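Local coordinates for 3-phosphoshikimate 1-carboxyvinyltransferase (PDB 7M0O), which probably transfers the enolpyruvyl group of phosphoenolpyruvate to the 5-hydroxyl of shikimate 3-phosphate, the sixth step of chorismate biosynthesis, at residues 299-304 and 348-353; 189-192 and 197-200. All blocks are in the same frame, centred on the assembly; numbering follows the deposited sequence.

Contact 1 of 2, residues 299-304 and 348-353; sequences TLAAIA and IEIHPG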
ATOM      1  N   THR A 299     -16.724   1.202  -2.633  1.00  8.59           N
ATOM      2  CA  THR A 299     -17.191  -0.067  -2.089  1.00 10.37           C
ATOM      3  C   THR A 299     -18.552   0.098  -1.428  1.00 11.36           C
ATOM      4  O   THR A 299     -19.435  -0.759  -1.574  1.00  9.07           O
ATOM      5  CB  THR A 299     -16.164  -0.619  -1.094  1.00 10.76           C
ATOM      6  OG1 THR A 299     -14.852  -0.509  -1.657  1.00  9.81           O
ATOM      7  CG2 THR A 299     -16.461  -2.087  -0.796  1.00 10.74           C
ATOM      8  N   LEU A 300     -18.738   1.200  -0.683  1.00  9.45           N
ATOM      9  CA  LEU A 300     -20.039   1.472  -0.079  1.00  7.81           C
ATOM     10  C   LEU A 300     -21.072   1.875  -1.130  1.00  9.66           C
ATOM     11  O   LEU A 300     -22.230   1.454  -1.062  1.00  9.81           O
ATOM     12  CB  LEU A 300     -19.913   2.569   0.979  1.00  9.52           C
ATOM     13  CG  LEU A 300     -21.256   2.946   1.638  1.00 13.93           C
ATOM     14  CD1 LEU A 300     -21.914   1.720   2.254  1.00 15.51           C
ATOM     15  CD2 LEU A 300     -21.114   4.052   2.698  1.00 12.08           C
ATOM     16  N   ALA A 301     -20.685   2.718  -2.083  1.00 10.01           N
ATOM     17  CA  ALA A 301     -21.636   3.139  -3.107  1.00  9.46           C
ATOM     18  C   ALA A 301     -22.238   1.945  -3.840  1.00 10.54           C
ATOM     19  O   ALA A 301     -23.417   1.970  -4.212  1.00 11.90           O
ATOM     20  CB  ALA A 301     -20.945   4.080  -4.095  1.00  9.88           C
ATOM     21  N   ALA A 302     -21.463   0.881  -4.018  1.00 10.79           N
ATOM     22  CA  ALA A 302     -21.917  -0.245  -4.825  1.00 10.85           C
ATOM     23  C   ALA A 302     -22.857  -1.198  -4.082  1.00 11.64           C
ATOM     24  O   ALA A 302     -23.571  -1.958  -4.746  1.00 15.57           O
ATOM     25  CB  ALA A 302     -20.707  -1.006  -5.375  1.00 17.56           C
ATOM     26  N   ILE A 303     -22.896  -1.187  -2.742  1.00 11.26           N
ATOM     27  CA  ILE A 303     -23.888  -1.978  -1.997  1.00 11.33           C
ATOM     28  C   ILE A 303     -25.072  -1.138  -1.541  1.00 12.32           C
ATOM     29  O   ILE A 303     -26.090  -1.707  -1.112  1.00  9.95           O
ATOM     30  CB  ILE A 303     -23.261  -2.711  -0.784  1.00 12.07           C
ATOM     31  CG1 ILE A 303     -22.718  -1.716   0.246  1.00 11.61           C
ATOM     32  CG2 ILE A 303     -22.173  -3.666  -1.263  1.00 14.22           C
ATOM     33  CD1 ILE A 303     -22.273  -2.356   1.563  1.00 11.26           C
ATOM     34  N   ALA A 304     -24.997   0.188  -1.676  1.00 10.94           N
ATOM     35  CA  ALA A 304     -26.091   1.035  -1.228  1.00  8.63           C
ATOM     36  C   ALA A 304     -27.430   0.789  -1.935  1.00  9.87           C
ATOM     37  O   ALA A 304     -28.466   1.087  -1.312  1.00 12.47           O
ATOM     38  CB  ALA A 304     -25.679   2.510  -1.368  1.00 13.71           C
ATOM     39  N   ILE A 348     -22.154  12.272  -2.034  1.00 10.19           N
ATOM     40  CA  ILE A 348     -23.017  11.509  -2.935  1.00 10.19           C
ATOM     41  C   ILE A 348     -24.092  10.833  -2.095  1.00 10.53           C
ATOM     42  O   ILE A 348     -23.795  10.275  -1.032  1.00 12.25           O
ATOM     43  CB  ILE A 348     -22.196  10.493  -3.750  1.00 10.44           C
ATOM     44  CG1 ILE A 348     -23.110   9.650  -4.651  1.00 10.36           C
ATOM     45  CG2 ILE A 348     -21.351   9.592  -2.839  1.00 11.64           C
ATOM     46  CD1 ILE A 348     -22.339   8.795  -5.657  1.00 11.88           C
ATOM     47  N   GLU A 349     -25.348  10.905  -2.553  1.00 11.53           N
ATOM     48  CA  GLU A 349     -26.478  10.320  -1.835  1.00  9.80           C
ATOM     49  C   GLU A 349     -27.174   9.324  -2.758  1.00 14.13           C
ATOM     50  O   GLU A 349     -27.616   9.685  -3.860  1.00 14.13           O
ATOM     51  CB  GLU A 349     -27.454  11.389  -1.336  1.00 15.00           C
ATOM     52  CG  GLU A 349     -28.521  10.826  -0.388  1.00 17.22           C
ATOM     53  CD  GLU A 349     -29.207  11.879   0.487  1.00 24.03           C
ATOM     54  OE1 GLU A 349     -28.683  13.002   0.641  1.00 24.52           O
ATOM     55  OE2 GLU A 349     -30.289  11.570   1.033  1.00 33.70           O
ATOM     56  N   ILE A 350     -27.237   8.073  -2.320  1.00 11.50           N
ATOM     57  CA  ILE A 350     -27.730   6.963  -3.117  1.00 10.59           C
ATOM     58  C   ILE A 350     -29.069   6.513  -2.544  1.00 12.35           C
ATOM     59  O   ILE A 350     -29.177   6.219  -1.349  1.00 11.17           O
ATOM     60  CB  ILE A 350     -26.720   5.801  -3.132  1.00 10.12           C
ATOM     61  CG1 ILE A 350     -25.372   6.270  -3.695  1.00 11.13           C
ATOM     62  CG2 ILE A 350     -27.276   4.621  -3.939  1.00 11.59           C
ATOM     63  CD1 ILE A 350     -24.174   5.620  -3.086  1.00 14.66           C
ATOM     64  N   HIS A 351     -30.076   6.410  -3.407  1.00 13.47           N
ATOM     65  CA  HIS A 351     -31.413   6.052  -2.966  1.00 13.17           C
ATOM     66  C   HIS A 351     -31.726   4.625  -3.383  1.00 13.04           C
ATOM     67  O   HIS A 351     -31.777   4.329  -4.589  1.00 16.32           O
ATOM     68  CB  HIS A 351     -32.427   7.038  -3.543  1.00 13.97           C
ATOM     69  CG  HIS A 351     -32.207   8.431  -3.038  1.00 14.45           C
ATOM     70  ND1 HIS A 351     -32.799   8.894  -1.885  1.00 20.02           N
ATOM     71  CD2 HIS A 351     -31.416   9.434  -3.486  1.00 16.77           C
ATOM     72  CE1 HIS A 351     -32.408  10.136  -1.660  1.00 20.91           C
ATOM     73  NE2 HIS A 351     -31.565  10.487  -2.614  1.00 22.06           N
ATOM     74  N   PRO A 352     -31.902   3.716  -2.427  1.00 11.58           N
ATOM     75  CA  PRO A 352     -32.064   2.300  -2.767  1.00 16.11           C
ATOM     76  C   PRO A 352     -33.319   2.045  -3.581  1.00 13.45           C
ATOM     77  O   PRO A 352     -34.305   2.784  -3.516  1.00 15.42           O
ATOM     78  CB  PRO A 352     -32.142   1.606  -1.400  1.00 16.47           C
ATOM     79  CG  PRO A 352     -32.424   2.692  -0.412  1.00 19.74           C
ATOM     80  CD  PRO A 352     -31.818   3.943  -0.974  1.00 14.09           C
ATOM     81  N   GLY A 353     -33.267   0.958  -4.339  1.00 14.40           N
ATOM     82  CA  GLY A 353     -34.347   0.549  -5.204  1.00 15.95           C
ATOM     83  C   GLY A 353     -33.872  -0.526  -6.156  1.00 15.95           C
ATOM     84  O   GLY A 353     -32.697  -0.910  -6.155  1.00 17.04           O
TER

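Contact 2 of 2, residues 189-192 and 197-200; sequences AMMR and EVAR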
ATOM      1  N   ALA A 189       5.281   3.573  12.282  1.00 14.59           N
ATOM      2  CA  ALA A 189       4.851   2.445  13.097  1.00 19.22           C
ATOM      3  C   ALA A 189       5.694   1.203  12.818  1.00 15.54           C
ATOM      4  O   ALA A 189       5.991   0.423  13.736  1.00 13.57           O
ATOM      5  CB  ALA A 189       3.372   2.155  12.853  1.00 14.60           C
ATOM      6  N   MET A 190       6.074   0.990  11.557  1.00 15.83           N
ATOM      7  CA  MET A 190       6.898  -0.173  11.237  1.00 15.34           C
ATOM      8  C   MET A 190       8.296  -0.023  11.828  1.00 14.01           C
ATOM      9  O   MET A 190       8.864  -0.985  12.364  1.00 12.16           O
ATOM     10  CB  MET A 190       6.944  -0.384   9.722  1.00 14.29           C
ATOM     11  CG  MET A 190       5.573  -0.760   9.123  1.00 12.96           C
ATOM     12  SD  MET A 190       5.597  -1.114   7.356  1.00 14.90           S
ATOM     13  CE  MET A 190       6.612  -2.603   7.336  1.00 10.77           C
ATOM     14  N   MET A 191       8.860   1.186  11.764  1.00 14.70           N
ATOM     15  CA  MET A 191      10.144   1.424  12.411  1.00 12.73           C
ATOM     16  C   MET A 191      10.063   1.151  13.912  1.00 15.47           C
ATOM     17  O   MET A 191      11.019   0.630  14.505  1.00 16.16           O
ATOM     18  CB  MET A 191      10.616   2.852  12.117  1.00 13.89           C
ATOM     19  CG  MET A 191      10.988   3.116  10.634  1.00 12.17           C
ATOM     20  SD  MET A 191      11.348   4.848  10.250  1.00 13.49           S
ATOM     21  CE  MET A 191      12.861   5.081  11.199  1.00 13.14           C
ATOM     22  N   ARG A 192       8.912   1.454  14.538  1.00 17.92           N
ATOM     23  CA  ARG A 192       8.738   1.158  15.963  1.00 15.76           C
ATOM     24  C   ARG A 192       8.739  -0.342  16.215  1.00 13.62           C
ATOM     25  O   ARG A 192       9.312  -0.808  17.208  1.00 18.00           O
ATOM     26  CB  ARG A 192       7.448   1.792  16.501  1.00 20.78           C
ATOM     27  CG  ARG A 192       7.527   3.293  16.734  1.00 30.06           C
ATOM     28  CD  ARG A 192       6.344   3.819  17.554  1.00 34.21           C
ATOM     29  NE  ARG A 192       5.109   3.860  16.774  1.00 41.69           N
ATOM     30  CZ  ARG A 192       4.714   4.902  16.046  1.00 38.54           C
ATOM     31  NH1 ARG A 192       5.459   6.000  15.991  1.00 38.08           N
ATOM     32  NH2 ARG A 192       3.573   4.848  15.370  1.00 33.45           N
ATOM     33  N   GLU A 197      12.093   4.699  17.717  1.00 20.89           N
ATOM     34  CA  GLU A 197      11.089   5.745  17.880  1.00 18.66           C
ATOM     35  C   GLU A 197      11.526   7.013  17.145  1.00 20.91           C
ATOM     36  O   GLU A 197      12.625   7.528  17.382  1.00 23.55           O
ATOM     37  CB  GLU A 197      10.865   6.055  19.366  1.00 23.75           C
ATOM     38  CG  GLU A 197      10.026   5.031  20.104  1.00 28.05           C
ATOM     39  CD  GLU A 197       8.533   5.267  19.918  1.00 46.40           C
ATOM     40  OE1 GLU A 197       7.732   4.487  20.479  1.00 54.76           O
ATOM     41  OE2 GLU A 197       8.160   6.229  19.206  1.00 44.25           O
ATOM     42  N   VAL A 198      10.660   7.529  16.279  1.00 17.83           N
ATOM     43  CA  VAL A 198      10.908   8.767  15.548  1.00 18.07           C
ATOM     44  C   VAL A 198      10.057   9.865  16.174  1.00 28.59           C
ATOM     45  O   VAL A 198       8.888   9.639  16.510  1.00 31.16           O
ATOM     46  CB  VAL A 198      10.595   8.619  14.041  1.00 16.97           C
ATOM     47  CG1 VAL A 198      10.653   9.971  13.329  1.00 22.70           C
ATOM     48  CG2 VAL A 198      11.541   7.633  13.376  1.00 18.70           C
ATOM     49  N   ALA A 199      10.643  11.052  16.331  1.00 26.40           N
ATOM     50  CA  ALA A 199       9.945  12.223  16.841  1.00 32.59           C
ATOM     51  C   ALA A 199       9.776  13.251  15.730  1.00 32.81           C
ATOM     52  O   ALA A 199      10.690  13.460  14.927  1.00 29.18           O
ATOM     53  CB  ALA A 199      10.708  12.843  18.013  1.00 29.35           C
ATOM     54  N   ARG A 200       8.609  13.895  15.680  1.00 34.53           N
ATOM     55  CA  ARG A 200       8.351  14.955  14.712  1.00 33.13           C
ATOM     56  C   ARG A 200       8.215  16.292  15.435  1.00 41.64           C
ATOM     57  O   ARG A 200       7.408  16.425  16.361  1.00 37.08           O
ATOM     58  CB  ARG A 200       7.099  14.665  13.881  1.00 36.98           C
ATOM     59  CG  ARG A 200       6.732  15.807  12.940  1.00 40.76           C
ATOM     60  CD  ARG A 200       6.034  15.306  11.688  1.00 36.12           C
ATOM     61  NE  ARG A 200       5.088  14.234  11.984  1.00 46.15           N
ATOM     62  CZ  ARG A 200       4.085  13.878  11.184  1.00 55.52           C
ATOM     63  NH1 ARG A 200       3.892  14.508  10.031  1.00 52.57           N
ATOM     64  NH2 ARG A 200       3.275  12.886  11.539  1.00 49.66           N
TER
HETATM   65  O   HOH W   1       7.768   7.103  16.227  1.00 34.17           O

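Contact 1 of 2, residues 299-304 and 348-353
I350 meets A304 and A301 with three of its side-chain carbons, and these touches make up most of the 196 Å² buried between residues 299-304 and 348-353. The torsions divide the work. With CG2 anti to the backbone N, and CG1 beside that N (chi1 -59°), the two branches part at CB: CG2 stands 3.7 Å from A304 CB, while CG1 carries CD1 up to the helix. There CD1 lies 3.5 Å from A301 CA and 3.7 Å from A301 CB, so it rests on the helix backbone as well as on a methyl. The chi2 of 146° falls some 34° short of the fully extended value and sets the place of CD1, which also comes within 3.9 Å of A304 CB. A304 CB therefore faces CB, CG2 and CD1 of the isoleucine together. A301 and A304, three residues apart, present their methyls to the same strand side chain, and the short side chains let the backbones come near: the closest CA pair, A304 and P352, is 6.3 Å apart. At this end P352 CB approaches A304 O at 3.7 Å, at the margin of the contact. Further apolar neighbours are L334 of helix 326-336, against I350, and C330 of the same helix, against A301, while a backbone hydrogen bond between G353 and P305 ties the chain just beyond. No hydrogen bond crosses between the two segments, so the association rests on close apolar contact and burial of methyl groups, the I350 torsions placing CG2 and CD1 on the two alanines.

Contact 2 of 2, residues 189-192 and 197-200
Water 1 is gripped by both segments 189-192 and 197-200: the backbone N of V198 donates to it over 2.9 Å, and R192 NH1 donates in a weak bond of 2.6 Å, with the water lying in the guanidinium plane at its edge. The water can in turn donate to E197 OE2 at 3.1 Å, although other acceptors compete for its protons. It thus links two groups that do not pair directly, since R192 NH1 and E197 OE2 stay 4.2 Å apart, too far for a salt bridge. R192 has a firmer partner in E185, two turns earlier in helix 182-193, whose OE1 forms a salt bridge with R192 NH2. What E197 touches is the aliphatic part of the arginine: OE1 comes to 3.3 Å from R192 CD, and the carboxylate and guanidinium planes are turned 31° from each other. E197 starts out pointing away, and a bend at chi2 (-83°) brings its carboxylate back. R192 is bent as well, at chi3 (-74°), and one face of its guanidinium has A189 N 3.7 Å above it, displaced from its centre. Replacing R192 by alanine would take away the guanidinium and the CD beside the E197 carboxylate, and is likely to leave E185 without its salt-bridge mate, water 1 with one donor fewer and the carboxylate less confined. On the buried side M191 CE meets V198 CG2 at 3.6 Å, and both side chains also touch V207 of strand 204-207. A helix thus runs through a short turn into a hairpin, 199-201 paired with 204-207, consistent with the βαβαββ units from which EPSP synthase domains are built.

In the fold
Along the chain contact 2 comes first and is complete before contact 1 begins, and the two do not touch: their centres are 39 Å apart and their nearest atoms about 22 Å. They share no helix or strand and lie in different lobes of the two-lobed enzyme. Each nonetheless joins a helix to a strand of a four-stranded mixed sheet, helix 182-193 with strand 199-201 in contact 2 and helix 297-303 with strand 347-351 in contact 1, and the two sheets have the same strand order, 1-2-4-3. Contact 2 involves an edge strand, contact 1 an inner one. This recurrence agrees with the repeated α/β architecture of EPSP synthases, whose substrates bind in the cleft between the lobes.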